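Side-chain contact in beta-n-acetylhexosaminidase (Streptococcus pneumoniae, PDB 4AZI), which probably removes terminal beta-linked N-acetylglucosamine residues from glycans, as an exo-acting family 20 glycoside hydrolase catalytic module: residues Phe177-Asp182 against Asn211-Met216. The protein carries 2 engineered substitutions. Numbering follows the deposited sequence.
With BCN (bicine), chain J; OAN (O-(2-acetamido-2-deoxy D-glucopyranosylidene) amino-N-phenylcarbamate), chain C.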
loop_
_atom_site.group_PDB
_atom_site.type_symbol
_atom_site.label_atom_id
_atom_site.label_comp_id
_atom_site.label_asym_id
_atom_site.label_seq_id
_atom_site.Cartn_x
_atom_site.Cartn_y
_atom_site.Cartn_z
ATOM N N PHE A 177 -6.616 4.886 -2.838
ATOM C CA PHE A 177 -5.340 5.511 -3.207
ATOM C C PHE A 177 -4.601 5.961 -1.951
ATOM O O PHE A 177 -5.114 6.775 -1.178
ATOM C CB PHE A 177 -5.550 6.703 -4.160
ATOM C CG PHE A 177 -4.271 7.241 -4.763
ATOM C CD1 PHE A 177 -3.537 8.233 -4.111
ATOM C CD2 PHE A 177 -3.797 6.753 -5.991
ATOM C CE1 PHE A 177 -2.357 8.728 -4.666
ATOM C CE2 PHE A 177 -2.629 7.254 -6.550
ATOM C CZ PHE A 177 -1.908 8.244 -5.886
ATOM N N ASN A 178 -3.397 5.432 -1.748
ATOM C CA ASN A 178 -2.577 5.801 -0.592
ATOM C C ASN A 178 -1.591 6.927 -0.922
ATOM O O ASN A 178 -0.645 6.713 -1.686
ATOM C CB ASN A 178 -1.814 4.580 -0.056
ATOM C CG ASN A 178 -1.108 4.856 1.271
ATOM O OD1 ASN A 178 -1.272 5.918 1.878
ATOM N ND2 ASN A 178 -0.314 3.885 1.730
ATOM N N PHE A 179 -1.820 8.105 -0.337
ATOM C CA PHE A 179 -0.923 9.268 -0.501
ATOM C C PHE A 179 0.203 9.380 0.546
ATOM O O PHE A 179 1.034 10.297 0.491
ATOM C CB PHE A 179 -1.691 10.607 -0.709
ATOM C CG PHE A 179 -2.570 11.041 0.438
ATOM C CD1 PHE A 179 -2.056 11.807 1.483
ATOM C CD2 PHE A 179 -3.941 10.782 0.427
ATOM C CE1 PHE A 179 -2.871 12.246 2.518
ATOM C CE2 PHE A 179 -4.761 11.225 1.464
ATOM C CZ PHE A 179 -4.228 11.957 2.507
ATOM N N GLY A 180 0.229 8.434 1.484
ATOM C CA GLY A 180 1.391 8.225 2.347
ATOM C C GLY A 180 1.489 9.194 3.504
ATOM O O GLY A 180 0.705 9.112 4.443
ATOM N N THR A 181 2.472 10.098 3.411
ATOM C CA THR A 181 2.748 11.195 4.363
ATOM C C THR A 181 3.545 10.793 5.609
ATOM O O THR A 181 3.721 11.606 6.521
ATOM C CB THR A 181 1.505 12.064 4.739
ATOM O OG1 THR A 181 0.655 11.349 5.644
ATOM C CG2 THR A 181 0.715 12.461 3.506
ATOM N N ASP A 182 4.054 9.559 5.637
ATOM C CA ASP A 182 4.824 9.102 6.795
ATOM C C ASP A 182 6.152 9.834 6.919
ATOM O O ASP A 182 6.632 10.420 5.959
ATOM C CB ASP A 182 5.079 7.581 6.766
ATOM C CG ASP A 182 5.691 7.100 5.459
ATOM O OD1 ASP A 182 5.254 7.560 4.375
ATOM O OD2 ASP A 182 6.588 6.229 5.517
ATOM N N ASN A 211 -4.905 17.481 3.595
ATOM C CA ASN A 211 -6.323 17.619 3.327
ATOM C C ASN A 211 -6.595 17.799 1.823
ATOM O O ASN A 211 -7.550 17.224 1.276
ATOM C CB ASN A 211 -6.909 18.779 4.152
ATOM C CG ASN A 211 -6.927 18.497 5.653
ATOM O OD1 ASN A 211 -6.812 17.348 6.087
ATOM N ND2 ASN A 211 -7.085 19.559 6.462
ATOM N N THR A 212 -5.737 18.575 1.160
ATOM C CA THR A 212 -5.805 18.743 -0.289
ATOM C C THR A 212 -5.753 17.395 -1.030
ATOM O O THR A 212 -6.626 17.101 -1.869
ATOM C CB THR A 212 -4.710 19.713 -0.790
ATOM O OG1 THR A 212 -4.967 21.022 -0.248
ATOM C CG2 THR A 212 -4.704 19.792 -2.301
ATOM N N LEU A 213 -4.745 16.579 -0.708
ATOM C CA LEU A 213 -4.601 15.258 -1.324
ATOM C C LEU A 213 -5.779 14.317 -1.042
ATOM O O LEU A 213 -6.113 13.471 -1.885
ATOM C CB LEU A 213 -3.280 14.585 -0.922
ATOM C CG LEU A 213 -1.977 15.227 -1.413
ATOM C CD1 LEU A 213 -0.848 14.215 -1.330
ATOM C CD2 LEU A 213 -2.099 15.759 -2.838
ATOM N N ALA A 214 -6.378 14.459 0.142
ATOM C CA ALA A 214 -7.576 13.701 0.529
ATOM C C ALA A 214 -8.760 14.135 -0.329
ATOM O O ALA A 214 -9.470 13.297 -0.906
ATOM C CB ALA A 214 -7.883 13.899 2.017
ATOM N N ALA A 215 -8.951 15.449 -0.437
ATOM C CA ALA A 215 -9.998 16.020 -1.287
ATOM C C ALA A 215 -9.836 15.598 -2.749
ATOM O O ALA A 215 -10.817 15.316 -3.445
ATOM C CB ALA A 215 -9.990 17.531 -1.180
ATOM N N MET A 216 -8.589 15.554 -3.202
ATOM C CA MET A 216 -8.292 15.233 -4.576
ATOM C C MET A 216 -8.701 13.797 -4.855
ATOM O O MET A 216 -9.294 13.501 -5.901
ATOM C CB MET A 216 -6.808 15.440 -4.849
ATOM C CG MET A 216 -6.452 16.851 -5.289
ATOM S SD MET A 216 -4.678 17.173 -5.273
ATOM C CE MET A 216 -4.038 15.898 -6.374
HETATM N N1 BCN J . -9.797 21.478 -2.021
HETATM C C1 BCN J . -10.006 20.750 -3.303
HETATM C C2 BCN J . -8.732 20.084 -3.852
HETATM O O21 BCN J . -7.713 20.800 -3.985
HETATM O O22 BCN J . -8.816 18.872 -4.144
HETATM C C3 BCN J . -8.767 20.908 -1.117
HETATM C C4 BCN J . -8.583 21.730 0.166
HETATM O O4 BCN J . -8.734 20.868 1.301
HETATM C C5 BCN J . -11.096 21.852 -1.391
HETATM C C6 BCN J . -11.848 20.673 -0.737
HETATM O O6 BCN J . -12.934 20.267 -1.576
HETATM C CAH OAN C . 5.062 3.872 7.222
HETATM C CAG OAN C . 6.400 3.127 7.342
HETATM O OAN OAN C . 6.425 1.965 7.722
HETATM N NAI OAN C . 7.482 3.837 7.019
HETATM C CAB OAN C . 8.868 3.323 7.045
HETATM C CAC OAN C . 9.163 2.574 5.744
HETATM O OAJ OAN C . 9.522 3.517 4.726
HETATM C CAD OAN C . 10.287 1.565 5.931
HETATM O OAK OAN C . 10.512 0.939 4.676
HETATM C CAE OAN C . 9.859 0.512 6.964
HETATM C CAF OAN C . 10.923 -0.541 7.286
HETATM O OAM OAN C . 12.050 0.067 7.925
HETATM O OAL OAN C . 9.422 1.100 8.219
HETATM C CAA OAN C . 9.140 2.437 8.280
HETATM N NAY OAN C . 9.089 2.976 9.480
HETATM O OAQ OAN C . 9.344 2.137 10.524
HETATM C CAP OAN C . 9.931 2.738 11.601
HETATM O OAR OAN C . 10.140 2.085 12.625
HETATM N NAO OAN C . 10.257 4.033 11.466
HETATM C CAS OAN C . 10.800 4.804 12.421
HETATM C CAT OAN C . 10.187 6.025 12.702
HETATM C CAU OAN C . 10.709 6.870 13.681
HETATM C CAV OAN C . 11.850 6.495 14.389
HETATM C CAW OAN C . 12.474 5.270 14.112
HETATM C CAX OAN C . 11.953 4.425 13.128
#
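Phe179 lays one ring face against Leu213, joining barrel strand 176-180 to helix 203-219, which packs on the outside of the TIM barrel. The main contact is CH-pi: Leu213 CB stands 3.9 Å from the ring centroid, 14° off the normal. With chi1 at 63°, the ring carbon CG of Phe179 sits between its backbone N and carbonyl carbon, sending the ring out to the helix.

Apolar side-chain contacts flank this. Leu213 CD1 reaches back to Phe179 CB at 3.8 Å, while Phe179 CE2 meets Ala214 CB at 4.1 Å. The same CE2 also approaches the backbone N of Ala214 obliquely, at 3.8 Å, without a hydrogen bond.

Side-chain polar bonds around the strand end lie next to this contact, not within it. Asn178 OD1 accepts from Gly180 N (3.0 Å) in an Asx turn, the donor lying well above the carbonyl plane. Beyond the turn, Asp182 OD2 accepts from NAI of the bound inhibitor at 3.0 Å, and Asn116 holds Asp182 OD1. Bicine touches Thr212, Ala215 and Met216 of the same helix.

Dispersion and CH-pi contact thus hold strand and helix here without directional bonds; those nearby belong to the sheet, the Asx turn and inhibitor-binding Asp182.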